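Local coordinates for phage tail sheath protein (Desulfitobacterium hafniense, PDB 3HXL) that probably forms the contractile sheath around the tail tube of a myovirus-like phage, at residues Tyr191-Ile203 with Phe219-Val233. Numbering follows the deposited sequence.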
# COMPACT_ATOMS: atom_id res chain seq x y z
N TYR A 191 -8.07 5.89 9.22
CA TYR A 191 -7.09 5.19 8.39
C TYR A 191 -5.75 5.91 8.40
O TYR A 191 -4.73 5.34 8.77
CB TYR A 191 -7.58 5.10 6.94
CG TYR A 191 -6.49 4.70 5.95
CD1 TYR A 191 -5.88 3.45 6.01
CD2 TYR A 191 -6.07 5.59 4.95
CE1 TYR A 191 -4.87 3.09 5.11
CE2 TYR A 191 -5.06 5.24 4.05
CZ TYR A 191 -4.47 3.99 4.14
OH TYR A 191 -3.48 3.64 3.24
N LEU A 192 -5.76 7.18 7.99
CA LEU A 192 -4.53 7.97 7.93
C LEU A 192 -3.76 7.95 9.24
O LEU A 192 -2.54 7.87 9.26
CB LEU A 192 -4.84 9.41 7.53
CG LEU A 192 -5.38 9.58 6.10
CD1 LEU A 192 -5.76 11.02 5.85
CD2 LEU A 192 -4.30 9.13 5.11
N ALA A 193 -4.48 8.03 10.36
CA ALA A 193 -3.83 8.02 11.66
C ALA A 193 -3.14 6.68 11.88
O ALA A 193 -2.02 6.63 12.38
CB ALA A 193 -4.86 8.28 12.76
N ALA A 194 -3.81 5.60 11.51
CA ALA A 194 -3.26 4.26 11.69
C ALA A 194 -2.07 3.97 10.78
O ALA A 194 -1.08 3.38 11.20
CB ALA A 194 -4.34 3.22 11.48
N VAL A 195 -2.18 4.39 9.52
CA VAL A 195 -1.10 4.13 8.57
C VAL A 195 0.15 4.95 8.89
O VAL A 195 1.27 4.51 8.64
CB VAL A 195 -1.54 4.42 7.12
CG1 VAL A 195 -1.71 5.92 6.90
CG2 VAL A 195 -0.52 3.84 6.16
N GLU A 196 -0.05 6.15 9.43
CA GLU A 196 1.06 7.03 9.76
C GLU A 196 2.07 6.38 10.69
O GLU A 196 3.24 6.77 10.72
CB GLU A 196 0.53 8.31 10.41
CG GLU A 196 1.47 9.48 10.22
CD GLU A 196 1.04 10.70 11.00
OE1 GLU A 196 -0.17 11.02 11.00
OE2 GLU A 196 1.93 11.35 11.60
N ILE A 197 1.63 5.39 11.45
CA ILE A 197 2.50 4.70 12.39
C ILE A 197 3.26 3.55 11.73
O ILE A 197 4.22 3.04 12.30
CB ILE A 197 1.67 4.17 13.58
CG1 ILE A 197 0.90 5.33 14.22
CG2 ILE A 197 2.60 3.54 14.62
CD1 ILE A 197 -0.13 4.88 15.23
N PHE A 198 2.85 3.16 10.53
CA PHE A 198 3.52 2.08 9.81
C PHE A 198 4.58 2.62 8.88
O PHE A 198 4.61 3.81 8.56
CB PHE A 198 2.53 1.27 8.96
CG PHE A 198 1.72 0.26 9.73
CD1 PHE A 198 0.63 0.66 10.50
CD2 PHE A 198 2.04 -1.09 9.68
CE1 PHE A 198 -0.13 -0.28 11.20
CE2 PHE A 198 1.29 -2.04 10.38
CZ PHE A 198 0.20 -1.63 11.14
N ASP A 199 5.49 1.76 8.45
CA ASP A 199 6.48 2.18 7.48
C ASP A 199 5.90 1.72 6.16
O ASP A 199 5.47 0.57 6.02
CB ASP A 199 7.84 1.53 7.76
CG ASP A 199 8.59 2.22 8.89
OD1 ASP A 199 8.64 3.47 8.90
OD2 ASP A 199 9.12 1.51 9.78
N PHE A 200 5.84 2.64 5.20
CA PHE A 200 5.30 2.35 3.87
C PHE A 200 5.87 3.33 2.86
O PHE A 200 6.55 4.29 3.22
CB PHE A 200 3.76 2.43 3.90
CG PHE A 200 3.22 3.81 4.16
CD1 PHE A 200 2.86 4.65 3.10
CD2 PHE A 200 3.08 4.28 5.46
CE1 PHE A 200 2.36 5.94 3.34
CE2 PHE A 200 2.59 5.56 5.71
CZ PHE A 200 2.23 6.39 4.65
N ASN A 201 5.61 3.08 1.58
CA ASN A 201 6.14 3.94 0.53
C ASN A 201 5.05 4.71 -0.18
O ASN A 201 5.17 5.91 -0.41
CB ASN A 201 6.89 3.10 -0.51
CG ASN A 201 8.05 2.35 0.09
OD1 ASN A 201 9.04 2.94 0.50
ND2 ASN A 201 7.94 1.03 0.14
N THR A 202 3.98 4.01 -0.52
CA THR A 202 2.89 4.63 -1.26
C THR A 202 1.50 4.28 -0.76
O THR A 202 1.27 3.21 -0.19
CB THR A 202 2.96 4.25 -2.73
OG1 THR A 202 2.55 2.88 -2.88
CG2 THR A 202 4.39 4.39 -3.24
N ILE A 203 0.56 5.19 -1.01
CA ILE A 203 -0.83 4.98 -0.63
C ILE A 203 -1.69 5.16 -1.87
O ILE A 203 -1.43 6.03 -2.69
CB ILE A 203 -1.30 6.02 0.41
CG1 ILE A 203 -0.68 5.70 1.78
CG2 ILE A 203 -2.82 6.02 0.48
CD1 ILE A 203 -0.87 6.82 2.80
N PHE A 219 -2.14 15.42 3.64
CA PHE A 219 -1.50 14.37 4.43
C PHE A 219 -0.09 14.12 3.89
O PHE A 219 0.87 14.07 4.65
CB PHE A 219 -2.33 13.09 4.33
CG PHE A 219 -1.75 11.92 5.08
CD1 PHE A 219 -1.83 11.85 6.47
CD2 PHE A 219 -1.11 10.89 4.39
CE1 PHE A 219 -1.29 10.76 7.15
CE2 PHE A 219 -0.57 9.80 5.06
CZ PHE A 219 -0.66 9.73 6.45
N ALA A 220 0.02 13.98 2.57
CA ALA A 220 1.31 13.73 1.94
C ALA A 220 2.30 14.86 2.23
O ALA A 220 3.46 14.61 2.56
CB ALA A 220 1.13 13.56 0.44
N LYS A 221 1.85 16.10 2.10
CA LYS A 221 2.72 17.25 2.34
C LYS A 221 3.24 17.29 3.77
O LYS A 221 4.41 17.61 4.01
CB LYS A 221 1.98 18.56 2.03
CG LYS A 221 1.62 18.77 0.57
CD LYS A 221 0.82 20.07 0.39
CE LYS A 221 0.45 20.32 -1.07
NZ LYS A 221 -0.48 21.48 -1.22
N ARG A 222 2.37 16.96 4.72
CA ARG A 222 2.75 16.98 6.12
C ARG A 222 3.80 15.92 6.43
O ARG A 222 4.84 16.22 7.03
CB ARG A 222 1.52 16.78 7.02
CG ARG A 222 1.85 16.86 8.51
CD ARG A 222 0.59 17.01 9.35
NE ARG A 222 -0.35 15.91 9.15
CZ ARG A 222 -0.20 14.68 9.64
NH1 ARG A 222 -1.12 13.76 9.40
NH2 ARG A 222 0.87 14.38 10.37
N LEU A 223 3.54 14.68 6.04
CA LEU A 223 4.53 13.65 6.31
C LEU A 223 5.85 13.95 5.61
O LEU A 223 6.91 13.95 6.24
CB LEU A 223 4.01 12.26 5.88
CG LEU A 223 3.31 11.43 6.97
CD1 LEU A 223 2.01 12.10 7.41
CD2 LEU A 223 3.02 10.04 6.42
N ARG A 224 5.79 14.23 4.31
CA ARG A 224 7.01 14.50 3.54
C ARG A 224 7.84 15.70 3.96
O ARG A 224 9.06 15.59 4.15
CB ARG A 224 6.68 14.67 2.05
CG ARG A 224 6.15 13.43 1.35
CD ARG A 224 5.88 13.73 -0.11
NE ARG A 224 7.11 14.13 -0.80
CZ ARG A 224 8.00 13.27 -1.30
NH1 ARG A 224 7.79 11.97 -1.20
NH2 ARG A 224 9.11 13.72 -1.87
N ASP A 225 7.20 16.85 4.10
CA ASP A 225 7.95 18.04 4.42
C ASP A 225 7.94 18.56 5.84
O ASP A 225 8.72 19.45 6.18
CB ASP A 225 7.56 19.12 3.41
CG ASP A 225 7.76 18.65 1.97
OD1 ASP A 225 8.74 17.92 1.72
OD2 ASP A 225 6.94 19.01 1.10
N ASP A 226 7.08 18.00 6.69
CA ASP A 226 7.04 18.45 8.07
C ASP A 226 7.53 17.35 9.02
O ASP A 226 8.02 17.64 10.11
CB ASP A 226 5.63 18.89 8.46
CG ASP A 226 5.14 20.07 7.65
OD1 ASP A 226 5.93 21.02 7.43
OD2 ASP A 226 3.97 20.07 7.23
N GLU A 227 7.40 16.10 8.59
CA GLU A 227 7.81 14.97 9.41
C GLU A 227 9.05 14.27 8.86
O GLU A 227 9.66 13.44 9.54
CB GLU A 227 6.66 13.94 9.50
CG GLU A 227 5.27 14.54 9.71
CD GLU A 227 4.99 14.93 11.15
OE1 GLU A 227 5.85 15.58 11.78
OE2 GLU A 227 3.89 14.59 11.65
N GLY A 228 9.43 14.59 7.62
CA GLY A 228 10.59 13.95 7.04
C GLY A 228 10.32 12.49 6.72
O GLY A 228 11.23 11.68 6.62
N LYS A 229 9.04 12.16 6.58
CA LYS A 229 8.64 10.79 6.25
C LYS A 229 8.22 10.81 4.78
O LYS A 229 7.08 11.10 4.45
CB LYS A 229 7.47 10.34 7.13
CG LYS A 229 7.20 8.86 7.06
CD LYS A 229 6.00 8.46 7.89
CE LYS A 229 5.81 6.95 7.85
NZ LYS A 229 4.47 6.56 8.36
N LYS A 230 9.18 10.51 3.91
CA LYS A 230 8.94 10.54 2.48
C LYS A 230 8.11 9.38 1.94
O LYS A 230 8.53 8.22 1.92
CB LYS A 230 10.28 10.62 1.75
CG LYS A 230 11.18 11.77 2.23
CD LYS A 230 10.58 13.16 1.94
CE LYS A 230 11.48 14.28 2.47
NZ LYS A 230 11.02 15.64 2.06
N ILE A 231 6.90 9.72 1.50
CA ILE A 231 5.94 8.77 0.94
C ILE A 231 5.18 9.48 -0.18
O ILE A 231 5.34 10.68 -0.38
CB ILE A 231 4.93 8.31 2.02
CG1 ILE A 231 4.20 9.51 2.62
CG2 ILE A 231 5.63 7.55 3.14
CD1 ILE A 231 2.90 9.85 1.92
N GLN A 232 4.36 8.73 -0.91
CA GLN A 232 3.53 9.32 -1.96
C GLN A 232 2.12 8.76 -1.89
O GLN A 232 1.90 7.65 -1.41
CB GLN A 232 4.10 9.06 -3.36
CG GLN A 232 5.31 9.92 -3.76
CD GLN A 232 5.75 9.66 -5.21
OE1 GLN A 232 6.11 8.53 -5.56
NE2 GLN A 232 5.71 10.69 -6.04
N VAL A 233 1.17 9.56 -2.37
CA VAL A 233 -0.22 9.16 -2.44
C VAL A 233 -0.60 9.19 -3.91
O VAL A 233 -0.18 10.09 -4.65
CB VAL A 233 -1.15 10.14 -1.67
CG1 VAL A 233 -0.78 10.16 -0.20
CG2 VAL A 233 -1.05 11.53 -2.27
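Strand 202-204, helix 210-227 and strand 232-236 form a beta-alpha-beta crossover in the subtilisin-like domain, and this contact joins its two parallel strands and packs its helix against the end of helix 185-195. Within these segments two backbone bonds pair the strands, Gln-232 N to Asn-201 O (3.0 Å) and Ile-203 N to Gln-232 O (2.8 Å), and Ile-203 carries the ladder on to Val-234. Between the helices, Leu-192 CD2 sits over the centre of the Phe-219 ring, 3.6 Å from its centroid and 6° off the normal, a CH-pi contact; Leu-223 CD1 covers the opposite face. Phe-219 CE2 also meets Ile-203 CD1 at 3.8 Å, tying the helix pair to the sheet. The Phe-200 ring is clamped between Val-195 CG2 and Ile-231 CG2, both offset toward its rim. Lys-229, with CG anti to the backbone N (chi1 -167°) and the chain extended beyond it, reaches the type I beta turn from Val-195 to Phe-198. There its NZ bonds to Glu-196 O (2.7 Å), from above the carbonyl plane, and to Phe-198 O (2.8 Å), almost in line with C=O, so two bonds tie this turn to the lysine. Glu-196 makes a salt bridge with Arg-222: the carboxylate and guanidinium planes are 54° apart, with Glu-196 OE1 3.3 Å from Arg-222 NH1, a weak bond; Glu-227 also pairs weakly with Arg-222, which probably offsets the closeness of the two carboxylates. Beyond the pairing, strand 35-40 flanks strand 202-204, while helix 263-276 covers the sheet face bearing Thr-202 and Gln-232; Thr-202 OG1 hydrogen-bonds to Ala-271 O, and Gln-232 NE2 to Glu-244 O.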